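Side-chain contacts in redox-sensing transcriptional repressor Rex (Thermoanaerobacter ethanolicus, PDB 3WG9), which represses transcription as a homodimeric Rex-family DNA-binding protein, probably in response to the cellular NADH/NAD(+) redox state: residues 23-28 and 66-71; 17-22 and 79-84. All blocks are in the same frame, centred on the assembly; numbering follows the deposited sequence.

Overall arrangement
Both contacts pack helix 9-27 against helix 68-78 or the loop that follows it, and their centres lie about 12 Å apart. Interaction 2 takes the earlier part of the first helix, residues 17-22, and pairs it with the later segment 79-84; interaction 1 takes residues 23-28 and pairs them with 66-71. Along the chain interaction 1 is therefore nested inside interaction 2, and the two touch where L22 packs on V68 and L71. Interaction 1 is within the winged-helix part; interaction 2 joins the same helix to the linker that enters strand 85-90 of the Rossmann sheet, so one helix contacts both the start of helix 68-78 and the connection between the DNA-binding and nucleotide-binding parts.

Interaction 1. Residues 23-28 and 66-71; sequences EELLKN and YNVEEL
V68 turns its side chain toward helix 9-27 and sets its two methyl groups against two neighbouring leucines. V68 CG1, anti to the backbone N (chi1 166°), reaches the backbone of the facing helix, 3.7 Å from L26 N, and lies 3.9 Å from L26 CB. The same V68 CG1 meets L25 CB at 4.0 Å, while V68 CG2 faces the tip of that leucine, with L25 CD1 4.1 Å away. The side chains of L25 and V68 cross at about a right angle, so they meet through a few methyl and methylene groups and not along their lengths. A beta-branched residue suits this place, because its short fork can address both leucines at once.

One residue after L25 on helix 9-27, L26 meets E69 of helix 68-78. A chi1 of -180° swings its CG away from the backbone N and places L26 CD1 3.7 Å from E69 CB and 3.9 Å from E69 CG. The glutamate is exposed; its extended chain lays this hydrocarbon stem beside the leucine methyl.

N67 occupies the N-cap of helix 68-78, where N67 OD1 accepts from E70 N at 2.9 Å, in the carbonyl plane. This bond secures the first turn that carries V68 and E69. The contact lies in the winged-helix DNA-binding part: helix 9-27, which enters the predicted helix-turn-helix region 17-56, packs on the start of helix 68-78 beside the antiparallel strands 32-33 and 66-67, and both L25 and V68 touch I33.

No hydrogen bond joins the two segments. The contact rests on apolar surfaces, from buried V68 to exposed E69, so its cohesion is probably mainly hydrophobic, while the polar bond at N67 orders the helix start from within its own segment.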
ATOM      1  N   GLU B  23      17.350  -0.461  -5.700  1.00 42.40           N
ATOM      2  CA  GLU B  23      17.084  -1.318  -6.840  1.00 45.34           C
ATOM      3  C   GLU B  23      17.068  -0.514  -8.147  1.00 46.53           C
ATOM      4  O   GLU B  23      17.664  -0.914  -9.147  1.00 47.98           O
ATOM      5  CB  GLU B  23      15.771  -2.092  -6.612  1.00 45.17           C
ATOM      6  CG  GLU B  23      15.513  -3.178  -7.622  1.00 48.99           C
ATOM      7  CD  GLU B  23      14.283  -4.008  -7.213  1.00 54.83           C
ATOM      8  OE1 GLU B  23      13.182  -3.727  -7.727  1.00 60.60           O
ATOM      9  OE2 GLU B  23      14.392  -4.869  -6.327  1.00 51.58           O
ATOM     10  N   GLU B  24      16.439   0.654  -8.126  1.00 46.16           N
ATOM     11  CA  GLU B  24      16.340   1.501  -9.298  1.00 49.97           C
ATOM     12  C   GLU B  24      17.716   2.024  -9.712  1.00 52.15           C
ATOM     13  O   GLU B  24      18.064   1.968 -10.887  1.00 55.27           O
ATOM     14  CB  GLU B  24      15.366   2.630  -9.012  1.00 48.88           C
ATOM     15  CG  GLU B  24      15.210   3.710 -10.098  1.00 58.15           C
ATOM     16  CD  GLU B  24      14.275   4.826  -9.623  1.00 67.12           C
ATOM     17  OE1 GLU B  24      14.630   6.027  -9.711  1.00 69.61           O
ATOM     18  OE2 GLU B  24      13.196   4.489  -9.085  1.00 70.87           O
ATOM     19  N   LEU B  25      18.515   2.455  -8.740  1.00 52.19           N
ATOM     20  CA  LEU B  25      19.897   2.879  -8.974  1.00 53.11           C
ATOM     21  C   LEU B  25      20.759   1.727  -9.484  1.00 54.69           C
ATOM     22  O   LEU B  25      21.594   1.909 -10.367  1.00 56.68           O
ATOM     23  CB  LEU B  25      20.515   3.465  -7.688  1.00 52.67           C
ATOM     24  CG  LEU B  25      19.961   4.677  -6.926  1.00 52.28           C
ATOM     25  CD1 LEU B  25      20.731   4.863  -5.625  1.00 50.12           C
ATOM     26  CD2 LEU B  25      19.980   5.981  -7.727  1.00 53.96           C
ATOM     27  N   LEU B  26      20.586   0.545  -8.914  1.00 54.68           N
ATOM     28  CA  LEU B  26      21.337  -0.603  -9.350  1.00 57.17           C
ATOM     29  C   LEU B  26      20.972  -0.964 -10.799  1.00 60.63           C
ATOM     30  O   LEU B  26      21.849  -1.301 -11.599  1.00 63.33           O
ATOM     31  CB  LEU B  26      21.135  -1.788  -8.400  1.00 55.49           C
ATOM     32  CG  LEU B  26      21.892  -3.060  -8.765  1.00 56.73           C
ATOM     33  CD1 LEU B  26      23.409  -2.979  -8.503  1.00 55.43           C
ATOM     34  CD2 LEU B  26      21.249  -4.215  -8.017  1.00 59.60           C
ATOM     35  N   LYS B  27      19.700  -0.820 -11.157  1.00 61.21           N
ATOM     36  CA  LYS B  27      19.283  -1.058 -12.536  1.00 64.36           C
ATOM     37  C   LYS B  27      19.899  -0.056 -13.515  1.00 65.32           C
ATOM     38  O   LYS B  27      20.205  -0.418 -14.648  1.00 67.99           O
ATOM     39  CB  LYS B  27      17.766  -1.013 -12.650  1.00 63.58           C
ATOM     40  CG  LYS B  27      17.198  -1.955 -13.684  1.00 68.42           C
ATOM     41  CD  LYS B  27      15.834  -2.449 -13.205  1.00 71.48           C
ATOM     42  CE  LYS B  27      15.857  -2.784 -11.703  1.00 73.52           C
ATOM     43  NZ  LYS B  27      14.548  -3.346 -11.184  1.00 72.37           N
ATOM     44  N   ASN B  28      20.054   1.194 -13.088  1.00 65.05           N
ATOM     45  CA  ASN B  28      20.703   2.255 -13.887  1.00 66.35           C
ATOM     46  C   ASN B  28      22.218   2.244 -13.761  1.00 66.51           C
ATOM     47  O   ASN B  28      22.893   3.202 -14.137  1.00 68.37           O
ATOM     48  CB  ASN B  28      20.202   3.644 -13.470  1.00 65.57           C
ATOM     49  CG  ASN B  28      18.711   3.806 -13.621  1.00 65.78           C
ATOM     50  OD1 ASN B  28      18.038   2.929 -14.133  1.00 70.81           O
ATOM     51  ND2 ASN B  28      18.184   4.945 -13.189  1.00 69.57           N
ATOM     52  N   TYR B  66      27.538   5.373   0.088  1.00 56.94           N
ATOM     53  CA  TYR B  66      27.321   3.946   0.044  1.00 53.08           C
ATOM     54  C   TYR B  66      27.605   3.397  -1.344  1.00 51.81           C
ATOM     55  O   TYR B  66      27.253   4.011  -2.352  1.00 51.20           O
ATOM     56  CB  TYR B  66      25.834   3.673   0.373  1.00 52.17           C
ATOM     57  CG  TYR B  66      25.409   4.155   1.753  1.00 46.73           C
ATOM     58  CD1 TYR B  66      25.674   3.390   2.879  1.00 48.72           C
ATOM     59  CD2 TYR B  66      24.787   5.396   1.921  1.00 45.53           C
ATOM     60  CE1 TYR B  66      25.284   3.830   4.123  1.00 46.78           C
ATOM     61  CE2 TYR B  66      24.365   5.820   3.174  1.00 45.04           C
ATOM     62  CZ  TYR B  66      24.653   5.039   4.260  1.00 44.73           C
ATOM     63  OH  TYR B  66      24.347   5.487   5.525  1.00 41.75           O
ATOM     64  N   ASN B  67      28.132   2.192  -1.383  1.00 50.53           N
ATOM     65  CA  ASN B  67      28.105   1.402  -2.598  1.00 52.38           C
ATOM     66  C   ASN B  67      26.674   0.861  -2.793  1.00 50.14           C
ATOM     67  O   ASN B  67      26.097   0.235  -1.893  1.00 48.44           O
ATOM     68  CB  ASN B  67      29.111   0.234  -2.493  1.00 53.30           C
ATOM     69  CG  ASN B  67      29.140  -0.610  -3.738  1.00 55.99           C
ATOM     70  OD1 ASN B  67      28.377  -1.556  -3.868  1.00 53.92           O
ATOM     71  ND2 ASN B  67      30.036  -0.274  -4.683  1.00 56.18           N
ATOM     72  N   VAL B  68      26.106   1.155  -3.952  1.00 50.65           N
ATOM     73  CA  VAL B  68      24.728   0.814  -4.258  1.00 48.28           C
ATOM     74  C   VAL B  68      24.511  -0.681  -4.194  1.00 48.69           C
ATOM     75  O   VAL B  68      23.588  -1.147  -3.521  1.00 47.80           O
ATOM     76  CB  VAL B  68      24.344   1.350  -5.642  1.00 48.83           C
ATOM     77  CG1 VAL B  68      23.041   0.725  -6.133  1.00 47.81           C
ATOM     78  CG2 VAL B  68      24.265   2.857  -5.620  1.00 47.72           C
ATOM     79  N   GLU B  69      25.348  -1.452  -4.891  1.00 50.67           N
ATOM     80  CA  GLU B  69      25.096  -2.879  -5.009  1.00 51.57           C
ATOM     81  C   GLU B  69      25.205  -3.546  -3.644  1.00 51.47           C
ATOM     82  O   GLU B  69      24.461  -4.480  -3.340  1.00 49.68           O
ATOM     83  CB  GLU B  69      26.058  -3.549  -6.003  1.00 55.46           C
ATOM     84  CG  GLU B  69      25.777  -5.044  -6.247  1.00 59.82           C
ATOM     85  CD  GLU B  69      26.767  -5.637  -7.259  1.00 70.68           C
ATOM     86  OE1 GLU B  69      26.948  -5.013  -8.335  1.00 73.71           O
ATOM     87  OE2 GLU B  69      27.427  -6.671  -6.962  1.00 73.36           O
ATOM     88  N   GLU B  70      26.156  -3.100  -2.825  1.00 51.26           N
ATOM     89  CA  GLU B  70      26.372  -3.757  -1.530  1.00 50.79           C
ATOM     90  C   GLU B  70      25.269  -3.377  -0.537  1.00 47.40           C
ATOM     91  O   GLU B  70      24.868  -4.198   0.290  1.00 45.74           O
ATOM     92  CB  GLU B  70      27.737  -3.371  -0.939  1.00 53.16           C
ATOM     93  CG  GLU B  70      28.885  -3.899  -1.785  1.00 61.54           C
ATOM     94  CD  GLU B  70      30.257  -3.787  -1.109  1.00 72.01           C
ATOM     95  OE1 GLU B  70      30.503  -2.773  -0.417  1.00 69.36           O
ATOM     96  OE2 GLU B  70      31.080  -4.729  -1.285  1.00 78.09           O
ATOM     97  N   LEU B  71      24.843  -2.122  -0.583  1.00 44.88           N
ATOM     98  CA  LEU B  71      23.773  -1.685   0.315  1.00 43.76           C
ATOM     99  C   LEU B  71      22.510  -2.426  -0.112  1.00 43.13           C
ATOM    100  O   LEU B  71      21.783  -3.001   0.736  1.00 42.79           O
ATOM    101  CB  LEU B  71      23.618  -0.169   0.339  1.00 41.76           C
ATOM    102  CG  LEU B  71      22.445   0.443   1.126  1.00 40.31           C
ATOM    103  CD1 LEU B  71      22.343  -0.161   2.524  1.00 39.11           C
ATOM    104  CD2 LEU B  71      22.466   1.945   1.130  1.00 40.74           C
TER

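Interaction 2. Residues 17-22 and 79-84; sequences RYHRYL and LGLDKT
H19 leaves helix 9-27 with a chi1 of -176°, which sets CG beside the carbonyl carbon and brings the imidazole up against L79 and L81 in the turn after helix 68-78. At its root, H19 CB lies 3.7 Å from L79 CD1, and the same methyl is equally close to H19 CG, with H19 CD2 following at 3.9 Å. Farther out the partner changes: H19 CE1 is 3.9 Å from L81 CD1, which sits over one ring face in a CH-pi contact, 4.3 Å from the H19 ring centroid and 28° off the normal. At the tip H19 NE2 is hydrogen-bonded to T76 OG1, and the ring also stacks with Y72, both on helix 68-78. Histidine suits this buried place because a flat ring can lie against methyls and still offer a polar atom to T76. Replacing this histidine by an alanine would probably leave L81 CD1 without its ring face, Y72 without its stacking partner and the T76 hydroxyl without this hydrogen-bond mate.

Between the two leucines, G80 ends helix 68-78 in a Schellman motif, its positive phi readily adopted without a side chain, and a type I turn from G80 to K83 follows. Both leucines also pack on the second subunit, L79 on its Y204 and L81 on its S203. This helix-terminating turn leads from the winged-helix part into the first strand, 85-90, of the Rossmann fold.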
ATOM      1  N   ARG B  17      11.480   0.875   1.531  1.00 29.29           N
ATOM      2  CA  ARG B  17      11.676   2.105   0.747  1.00 31.95           C
ATOM      3  C   ARG B  17      13.162   2.250   0.376  1.00 32.58           C
ATOM      4  O   ARG B  17      13.498   2.498  -0.794  1.00 31.37           O
ATOM      5  CB  ARG B  17      11.203   3.332   1.515  1.00 31.21           C
ATOM      6  CG  ARG B  17       9.723   3.285   1.973  1.00 36.84           C
ATOM      7  CD  ARG B  17       9.360   4.604   2.693  1.00 40.67           C
ATOM      8  NE  ARG B  17       9.651   5.745   1.821  1.00 47.11           N
ATOM      9  CZ  ARG B  17      10.244   6.874   2.224  1.00 49.55           C
ATOM     10  NH1 ARG B  17      10.625   7.028   3.484  1.00 48.46           N
ATOM     11  NH2 ARG B  17      10.426   7.861   1.364  1.00 49.21           N
ATOM     12  N   TYR B  18      14.092   1.975   1.310  1.00 32.34           N
ATOM     13  CA  TYR B  18      15.507   2.061   0.876  1.00 30.80           C
ATOM     14  C   TYR B  18      15.807   1.032  -0.199  1.00 33.10           C
ATOM     15  O   TYR B  18      16.470   1.335  -1.212  1.00 33.69           O
ATOM     16  CB  TYR B  18      16.442   1.820   2.052  1.00 32.70           C
ATOM     17  CG  TYR B  18      16.219   2.723   3.246  1.00 30.94           C
ATOM     18  CD1 TYR B  18      15.817   4.051   3.109  1.00 34.90           C
ATOM     19  CD2 TYR B  18      16.490   2.256   4.518  1.00 35.15           C
ATOM     20  CE1 TYR B  18      15.657   4.881   4.221  1.00 37.48           C
ATOM     21  CE2 TYR B  18      16.378   3.082   5.620  1.00 33.73           C
ATOM     22  CZ  TYR B  18      15.944   4.385   5.482  1.00 34.72           C
ATOM     23  OH  TYR B  18      15.788   5.131   6.636  1.00 33.85           O
ATOM     24  N   HIS B  19      15.308  -0.199  -0.017  1.00 31.09           N
ATOM     25  CA  HIS B  19      15.603  -1.315  -0.944  1.00 34.24           C
ATOM     26  C   HIS B  19      15.086  -0.962  -2.362  1.00 35.00           C
ATOM     27  O   HIS B  19      15.747  -1.158  -3.387  1.00 36.05           O
ATOM     28  CB  HIS B  19      14.842  -2.553  -0.406  1.00 33.31           C
ATOM     29  CG  HIS B  19      15.095  -3.813  -1.163  1.00 36.76           C
ATOM     30  ND1 HIS B  19      14.246  -4.278  -2.153  1.00 37.89           N
ATOM     31  CD2 HIS B  19      16.102  -4.714  -1.077  1.00 36.94           C
ATOM     32  CE1 HIS B  19      14.713  -5.418  -2.633  1.00 38.61           C
ATOM     33  NE2 HIS B  19      15.842  -5.704  -1.999  1.00 40.70           N
ATOM     34  N   ARG B  20      13.874  -0.456  -2.436  1.00 34.52           N
ATOM     35  CA  ARG B  20      13.249  -0.139  -3.732  1.00 35.26           C
ATOM     36  C   ARG B  20      13.993   1.001  -4.483  1.00 35.61           C
ATOM     37  O   ARG B  20      14.141   0.985  -5.697  1.00 36.54           O
ATOM     38  CB  ARG B  20      11.792   0.317  -3.441  1.00 35.61           C
ATOM     39  CG  ARG B  20      10.892   0.558  -4.702  1.00 35.26           C
ATOM     40  CD  ARG B  20       9.368   0.566  -4.360  1.00 35.59           C
ATOM     41  NE  ARG B  20       9.032   1.279  -3.135  1.00 31.61           N
ATOM     42  CZ  ARG B  20       8.930   2.607  -3.023  1.00 36.13           C
ATOM     43  NH1 ARG B  20       9.187   3.364  -4.077  1.00 38.10           N
ATOM     44  NH2 ARG B  20       8.604   3.209  -1.863  1.00 28.22           N
ATOM     45  N   TYR B  21      14.431   2.016  -3.758  1.00 35.04           N
ATOM     46  CA  TYR B  21      15.182   3.104  -4.355  1.00 38.95           C
ATOM     47  C   TYR B  21      16.576   2.654  -4.854  1.00 40.05           C
ATOM     48  O   TYR B  21      16.931   2.987  -5.988  1.00 42.43           O
ATOM     49  CB  TYR B  21      15.280   4.325  -3.443  1.00 37.53           C
ATOM     50  CG  TYR B  21      16.060   5.458  -4.065  1.00 46.34           C
ATOM     51  CD1 TYR B  21      15.692   5.966  -5.315  1.00 53.55           C
ATOM     52  CD2 TYR B  21      17.163   6.017  -3.428  1.00 50.16           C
ATOM     53  CE1 TYR B  21      16.391   6.981  -5.930  1.00 58.32           C
ATOM     54  CE2 TYR B  21      17.880   7.066  -4.042  1.00 57.58           C
ATOM     55  CZ  TYR B  21      17.478   7.539  -5.294  1.00 60.17           C
ATOM     56  OH  TYR B  21      18.139   8.569  -5.933  1.00 67.43           O
ATOM     57  N   LEU B  22      17.314   1.887  -4.044  1.00 39.96           N
ATOM     58  CA  LEU B  22      18.569   1.228  -4.432  1.00 41.77           C
ATOM     59  C   LEU B  22      18.461   0.270  -5.626  1.00 43.90           C
ATOM     60  O   LEU B  22      19.404   0.137  -6.432  1.00 43.53           O
ATOM     61  CB  LEU B  22      19.155   0.470  -3.244  1.00 41.82           C
ATOM     62  CG  LEU B  22      19.874   1.451  -2.301  1.00 45.06           C
ATOM     63  CD1 LEU B  22      19.930   0.905  -0.888  1.00 50.13           C
ATOM     64  CD2 LEU B  22      21.264   1.797  -2.809  1.00 45.01           C
ATOM     65  N   LEU B  79      15.719  -7.855   4.749  1.00 30.19           N
ATOM     66  CA  LEU B  79      14.249  -7.973   4.505  1.00 30.57           C
ATOM     67  C   LEU B  79      13.793  -9.416   4.335  1.00 32.83           C
ATOM     68  O   LEU B  79      12.598  -9.647   4.098  1.00 30.01           O
ATOM     69  CB  LEU B  79      13.837  -7.184   3.248  1.00 30.71           C
ATOM     70  CG  LEU B  79      13.972  -5.693   3.515  1.00 28.78           C
ATOM     71  CD1 LEU B  79      13.925  -4.959   2.186  1.00 32.19           C
ATOM     72  CD2 LEU B  79      12.859  -5.251   4.460  1.00 28.77           C
ATOM     73  N   GLY B  80      14.737 -10.362   4.484  1.00 34.30           N
ATOM     74  CA  GLY B  80      14.446 -11.813   4.403  1.00 36.21           C
ATOM     75  C   GLY B  80      14.119 -12.240   2.991  1.00 36.83           C
ATOM     76  O   GLY B  80      13.562 -13.333   2.784  1.00 38.79           O
ATOM     77  N   LEU B  81      14.573 -11.453   2.019  1.00 36.15           N
ATOM     78  CA  LEU B  81      14.309 -11.725   0.599  1.00 36.85           C
ATOM     79  C   LEU B  81      15.286 -12.717  -0.049  1.00 41.01           C
ATOM     80  O   LEU B  81      15.104 -13.070  -1.199  1.00 42.06           O
ATOM     81  CB  LEU B  81      14.152 -10.441  -0.226  1.00 34.82           C
ATOM     82  CG  LEU B  81      13.083  -9.483   0.345  1.00 37.48           C
ATOM     83  CD1 LEU B  81      13.072  -8.221  -0.456  1.00 35.24           C
ATOM     84  CD2 LEU B  81      11.706 -10.124   0.217  1.00 37.31           C
ATOM     85  N   ASP B  82      16.242 -13.216   0.732  1.00 43.15           N
ATOM     86  CA  ASP B  82      17.074 -14.364   0.349  1.00 50.04           C
ATOM     87  C   ASP B  82      16.388 -15.697   0.664  1.00 50.28           C
ATOM     88  O   ASP B  82      16.921 -16.753   0.319  1.00 53.04           O
ATOM     89  CB  ASP B  82      18.391 -14.287   1.129  1.00 51.87           C
ATOM     90  CG  ASP B  82      18.150 -14.313   2.633  1.00 57.55           C
ATOM     91  OD1 ASP B  82      17.323 -13.495   3.120  1.00 58.39           O
ATOM     92  OD2 ASP B  82      18.703 -15.200   3.326  1.00 62.96           O
ATOM     93  N   LYS B  83      15.250 -15.665   1.357  1.00 47.86           N
ATOM     94  CA  LYS B  83      14.504 -16.878   1.695  1.00 48.01           C
ATOM     95  C   LYS B  83      13.305 -17.011   0.750  1.00 46.16           C
ATOM     96  O   LYS B  83      13.021 -16.096  -0.013  1.00 44.99           O
ATOM     97  CB  LYS B  83      13.974 -16.832   3.139  1.00 46.47           C
ATOM     98  CG  LYS B  83      14.991 -16.473   4.218  1.00 54.46           C
ATOM     99  CD  LYS B  83      16.053 -17.561   4.398  1.00 57.80           C
ATOM    100  CE  LYS B  83      16.435 -17.791   5.873  1.00 63.09           C
ATOM    101  NZ  LYS B  83      17.082 -16.618   6.555  1.00 60.31           N
ATOM    102  N   THR B  84      12.593 -18.133   0.825  1.00 44.93           N
ATOM    103  CA  THR B  84      11.307 -18.306   0.111  1.00 45.22           C
ATOM    104  C   THR B  84      10.231 -18.522   1.140  1.00 42.19           C
ATOM    105  O   THR B  84      10.495 -19.073   2.212  1.00 41.96           O
ATOM    106  CB  THR B  84      11.273 -19.570  -0.821  1.00 46.98           C
ATOM    107  OG1 THR B  84      11.685 -20.705  -0.058  1.00 52.10           O
ATOM    108  CG2 THR B  84      12.189 -19.393  -2.028  1.00 48.36           C
TER